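Local coordinates for maltose/maltodextrin-binding protein (Thermus thermophilus, PDB 2GH9) that binds maltotriose, probably as the periplasmic solute-binding component of a bacterial maltodextrin uptake system, at residues K81-Q85 with A86-D90; F252-P255 with P256-N260. All coordinates share one frame; numbering follows the deposited sequence.

Interaction 1. Residues K81-Q85 with A86-D90. Unlike the reference sequence in segment 86-90: Ala86 (reference Thr).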
loop_
_atom_site.group_PDB
_atom_site.type_symbol
_atom_site.label_atom_id
_atom_site.label_comp_id
_atom_site.label_asym_id
_atom_site.label_seq_id
_atom_site.Cartn_x
_atom_site.Cartn_y
_atom_site.Cartn_z
ATOM N N LYS A 81 -19.491 7.825 -15.797
ATOM C CA LYS A 81 -20.365 7.780 -16.973
ATOM C C LYS A 81 -20.227 6.482 -17.789
ATOM O O LYS A 81 -21.141 6.152 -18.556
ATOM C CB LYS A 81 -20.128 9.002 -17.878
ATOM C CG LYS A 81 -18.799 8.998 -18.641
ATOM C CD LYS A 81 -18.593 10.264 -19.489
ATOM C CE LYS A 81 -17.155 10.767 -19.382
ATOM N NZ LYS A 81 -16.872 11.902 -20.310
ATOM N N TYR A 82 -19.110 5.748 -17.629
ATOM C CA TYR A 82 -18.860 4.510 -18.409
ATOM C C TYR A 82 -19.280 3.210 -17.707
ATOM O O TYR A 82 -19.110 2.126 -18.265
ATOM C CB TYR A 82 -17.380 4.359 -18.739
ATOM C CG TYR A 82 -16.680 5.532 -19.379
ATOM C CD1 TYR A 82 -16.827 5.805 -20.740
ATOM C CD2 TYR A 82 -15.816 6.333 -18.642
ATOM C CE1 TYR A 82 -16.157 6.866 -21.337
ATOM C CE2 TYR A 82 -15.151 7.410 -19.221
ATOM C CZ TYR A 82 -15.322 7.660 -20.578
ATOM O OH TYR A 82 -14.652 8.689 -21.189
ATOM N N VAL A 83 -19.799 3.324 -16.490
ATOM C CA VAL A 83 -20.059 2.180 -15.633
ATOM C C VAL A 83 -21.521 2.140 -15.166
ATOM O O VAL A 83 -22.194 3.159 -15.077
ATOM C CB VAL A 83 -19.097 2.168 -14.398
ATOM C CG1 VAL A 83 -17.650 2.224 -14.863
ATOM C CG2 VAL A 83 -19.394 3.337 -13.465
ATOM N N THR A 84 -21.992 0.935 -14.871
ATOM C CA THR A 84 -23.369 0.715 -14.408
ATOM C C THR A 84 -23.481 0.750 -12.890
ATOM O O THR A 84 -22.481 0.601 -12.165
ATOM C CB THR A 84 -23.871 -0.636 -14.855
ATOM O OG1 THR A 84 -23.212 -1.643 -14.091
ATOM C CG2 THR A 84 -23.594 -0.835 -16.329
ATOM N N GLN A 85 -24.714 0.955 -12.423
ATOM C CA GLN A 85 -25.032 0.925 -10.989
ATOM C C GLN A 85 -24.812 -0.461 -10.419
ATOM O O GLN A 85 -24.418 -0.605 -9.268
ATOM C CB GLN A 85 -26.488 1.359 -10.745
ATOM C CG GLN A 85 -27.053 1.019 -9.345
ATOM C CD GLN A 85 -26.370 1.770 -8.194
ATOM O OE1 GLN A 85 -25.469 2.584 -8.410
ATOM N NE2 GLN A 85 -26.823 1.508 -6.965
ATOM N N ALA A 86 -25.084 -1.480 -11.216
ATOM C CA ALA A 86 -24.831 -2.844 -10.799
ATOM C C ALA A 86 -23.355 -3.031 -10.462
ATOM O O ALA A 86 -23.023 -3.608 -9.434
ATOM C CB ALA A 86 -25.249 -3.822 -11.878
ATOM N N TYR A 87 -22.476 -2.551 -11.337
ATOM C CA TYR A 87 -21.037 -2.631 -11.073
ATOM C C TYR A 87 -20.733 -1.882 -9.771
ATOM O O TYR A 87 -20.164 -2.455 -8.856
ATOM C CB TYR A 87 -20.214 -2.093 -12.254
ATOM C CG TYR A 87 -18.779 -1.768 -11.895
ATOM C CD1 TYR A 87 -17.829 -2.769 -11.757
ATOM C CD2 TYR A 87 -18.378 -0.453 -11.691
ATOM C CE1 TYR A 87 -16.507 -2.463 -11.420
ATOM C CE2 TYR A 87 -17.061 -0.139 -11.357
ATOM C CZ TYR A 87 -16.136 -1.144 -11.209
ATOM O OH TYR A 87 -14.833 -0.811 -10.866
ATOM N N LEU A 88 -21.172 -0.629 -9.680
ATOM C CA LEU A 88 -20.938 0.208 -8.493
ATOM C C LEU A 88 -21.493 -0.365 -7.189
ATOM O O LEU A 88 -20.797 -0.355 -6.166
ATOM C CB LEU A 88 -21.480 1.628 -8.726
ATOM C CG LEU A 88 -20.716 2.402 -9.801
ATOM C CD1 LEU A 88 -21.451 3.700 -10.193
ATOM C CD2 LEU A 88 -19.258 2.676 -9.357
ATOM N N ALA A 89 -22.719 -0.895 -7.236
ATOM C CA ALA A 89 -23.369 -1.524 -6.065
ATOM C C ALA A 89 -22.592 -2.697 -5.487
ATOM O O ALA A 89 -22.687 -2.992 -4.283
ATOM C CB ALA A 89 -24.820 -1.989 -6.421
ATOM N N ASP A 90 -21.857 -3.399 -6.344
ATOM C CA ASP A 90 -21.096 -4.557 -5.893
ATOM C C ASP A 90 -19.755 -4.178 -5.224
ATOM O O ASP A 90 -19.115 -5.015 -4.593
ATOM C CB ASP A 90 -20.855 -5.512 -7.059
ATOM C CG ASP A 90 -19.908 -6.612 -6.710
ATOM O OD1 ASP A 90 -20.253 -7.424 -5.820
ATOM O OD2 ASP A 90 -18.804 -6.671 -7.320
#

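Interaction 2. Residues F252-P255 with P256-N260. Unlike the reference sequence in segment 252-255: Val254 (reference Ala).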
loop_
_atom_site.group_PDB
_atom_site.type_symbol
_atom_site.label_atom_id
_atom_site.label_comp_id
_atom_site.label_asym_id
_atom_site.label_seq_id
_atom_site.Cartn_x
_atom_site.Cartn_y
_atom_site.Cartn_z
ATOM N N PHE A 252 0.350 -7.392 13.119
ATOM C CA PHE A 252 1.606 -7.141 13.772
ATOM C C PHE A 252 1.302 -6.890 15.243
ATOM O O PHE A 252 0.289 -6.314 15.542
ATOM C CB PHE A 252 2.332 -5.959 13.152
ATOM C CG PHE A 252 3.783 -5.902 13.532
ATOM C CD1 PHE A 252 4.725 -6.676 12.845
ATOM C CD2 PHE A 252 4.190 -5.172 14.613
ATOM C CE1 PHE A 252 6.048 -6.661 13.214
ATOM C CE2 PHE A 252 5.523 -5.147 14.983
ATOM C CZ PHE A 252 6.446 -5.896 14.293
ATOM N N PRO A 253 2.147 -7.385 16.161
ATOM C CA PRO A 253 1.952 -7.052 17.572
ATOM C C PRO A 253 1.995 -5.558 17.890
ATOM O O PRO A 253 2.675 -4.778 17.217
ATOM C CB PRO A 253 3.088 -7.789 18.297
ATOM C CG PRO A 253 3.999 -8.303 17.271
ATOM C CD PRO A 253 3.243 -8.354 15.971
ATOM N N VAL A 254 1.244 -5.176 18.915
ATOM C CA VAL A 254 1.184 -3.802 19.338
ATOM C C VAL A 254 2.515 -3.491 20.015
ATOM O O VAL A 254 2.976 -4.269 20.864
ATOM C CB VAL A 254 -0.018 -3.558 20.280
ATOM C CG1 VAL A 254 -0.176 -2.058 20.624
ATOM C CG2 VAL A 254 -1.269 -4.068 19.626
ATOM N N PRO A 255 3.163 -2.376 19.607
ATOM C CA PRO A 255 4.456 -2.027 20.218
ATOM C C PRO A 255 4.293 -1.769 21.720
ATOM O O PRO A 255 3.214 -1.346 22.161
ATOM C CB PRO A 255 4.870 -0.742 19.496
ATOM C CG PRO A 255 3.991 -0.620 18.308
ATOM C CD PRO A 255 2.749 -1.405 18.574
ATOM N N PRO A 256 5.354 -2.014 22.498
ATOM C CA PRO A 256 5.308 -1.772 23.931
ATOM C C PRO A 256 5.203 -0.264 24.227
ATOM O O PRO A 256 5.875 0.547 23.590
ATOM C CB PRO A 256 6.637 -2.352 24.419
ATOM C CG PRO A 256 7.551 -2.232 23.236
ATOM C CD PRO A 256 6.679 -2.479 22.049
ATOM N N GLY A 257 4.333 0.106 25.164
ATOM C CA GLY A 257 4.087 1.517 25.494
ATOM C C GLY A 257 2.954 2.201 24.726
ATOM O O GLY A 257 2.516 3.291 25.118
ATOM N N ALA A 258 2.502 1.586 23.631
ATOM C CA ALA A 258 1.411 2.119 22.811
ATOM C C ALA A 258 0.062 1.895 23.489
ATOM O O ALA A 258 -0.253 0.796 23.925
ATOM C CB ALA A 258 1.426 1.495 21.408
ATOM N N LYS A 259 -0.712 2.966 23.589
ATOM C CA LYS A 259 -2.039 2.936 24.214
ATOM C C LYS A 259 -3.138 2.296 23.365
ATOM O O LYS A 259 -4.170 1.885 23.900
ATOM C CB LYS A 259 -2.471 4.358 24.588
ATOM C CG LYS A 259 -2.615 5.323 23.410
ATOM C CD LYS A 259 -2.918 6.710 23.878
ATOM C CE LYS A 259 -3.345 7.590 22.714
ATOM N NZ LYS A 259 -3.463 9.041 23.090
ATOM N N ASN A 260 -2.914 2.227 22.047
ATOM C CA ASN A 260 -3.874 1.654 21.107
ATOM C C ASN A 260 -3.303 0.473 20.336
ATOM O O ASN A 260 -2.073 0.362 20.195
ATOM C CB ASN A 260 -4.363 2.737 20.151
ATOM C CG ASN A 260 -5.155 3.809 20.862
ATOM O OD1 ASN A 260 -5.720 3.559 21.931
ATOM N ND2 ASN A 260 -5.203 4.992 20.291
HETATM O O HOH W 1 1.079 -1.385 23.944
#

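Interaction 1. Residues K81-Q85 with A86-D90
The ring of Tyr87 meets the preceding loop in two ways. The carbonyl O of Thr84 lies at the ring edge, near its plane, while CB of Val83 comes in obliquely to reach Tyr87 CD2 at 3.8 Å. With CG anti to the backbone N (chi1 163°), the tyrosine directs its ring beyond this turn to Leu108 and Pro109 of strand 104-113.

The polar half of the contact belongs to Thr84, the N-cap of helix 85-90. A chi1 of 72° tucks Thr84 OG1 in over the chain, where it accepts from Tyr87 N at 3.0 Å in a nearly straight bond. The Thr84 carbonyl O then takes Leu88 N at 3.1 Å, and Gln85 O takes Ala89 N at 2.7 Å, which starts the regular i to i+4 ladder. A first-turn N-H, whose i-4 carbonyl would lie before the helix, thus finds a side-chain acceptor.

Beside the cap, two apolar side chains meet. Val83 CG2 meets Leu88 CD1 at 3.9 Å, the two side chains crossing at about a right angle, while Leu88 CG rests 3.5 Å from Thr84 O. With an alanine at Leu88, a gap would probably open beside Val83 CG2 and the contact with Leu105 of strand 104-113 would be lost.

Val83, just before the cap, and Leu88, five residues later, hold the N' and N4 positions, so the arrangement is a hydrophobic staple beside a threonine N-cap, a classic way of starting a helix.

Interaction 2. Residues F252-P255 with P256-N260
Val254 reaches across the turn to Ala258 and Asn260 through one branch. From CB, the CG1 methyl of Val254 is carried anti to the backbone N (chi1 -174°), and there it packs against the methyl CB of Ala258 at 4.0 Å and presses more tightly on the carbonyl O of Asn260 at 3.1 Å. Val254 also leans on Pro261, which follows Asn260.

Between these partners the chain reverses in a type II beta turn from Pro255 to Ala258. Ala258 N donates to Pro255 O, but weakly, at 3.4 Å. A water strengthens the closure: it donates to Pro255 O at 2.8 Å and to Ala258 O at 2.6 Å, bridging the two carbonyls. Pro256 supplies the fixed phi of the first corner. At the second, Gly257 has phi 91°, and a side chain here would collide with the carbonyl O of Pro256. The two prolines pack in sequence, Pro255 CB lying 3.6 Å from Pro256 CD, and Ala258 CB comes loosely up to Pro255 CD, the ring carbon beside its backbone N, at 4.3 Å.

The loop, which follows strand 247-250, is wedged among helices. Pro255 and Ala258 rest on helix 156-166 through Ala165, and Pro255 also touches Phe198 of helix 189-204. Pro256 shares Phe198 and reaches Trp131 of helix 131-141.

Read from the N terminus, the two contacts come in series and neither nests in nor crosses the other. Interaction 1 closes the short turn that leads from the loop after helix 67-72 into helix 85-90, and fastens that helix against strand 104-113 of the larger sheet. Much later, interaction 2 folds back the loop between strand 247-250, at one edge of the four-stranded sheet, and strand 265-273, which pairs with strand 104-113. The second loop therefore lies on a connection between the two sheets, consistent with the two-lobed fold of periplasmic binding proteins. The contacts themselves stay apart, with centres about 40 Å and nearest atoms about 26 Å from each other.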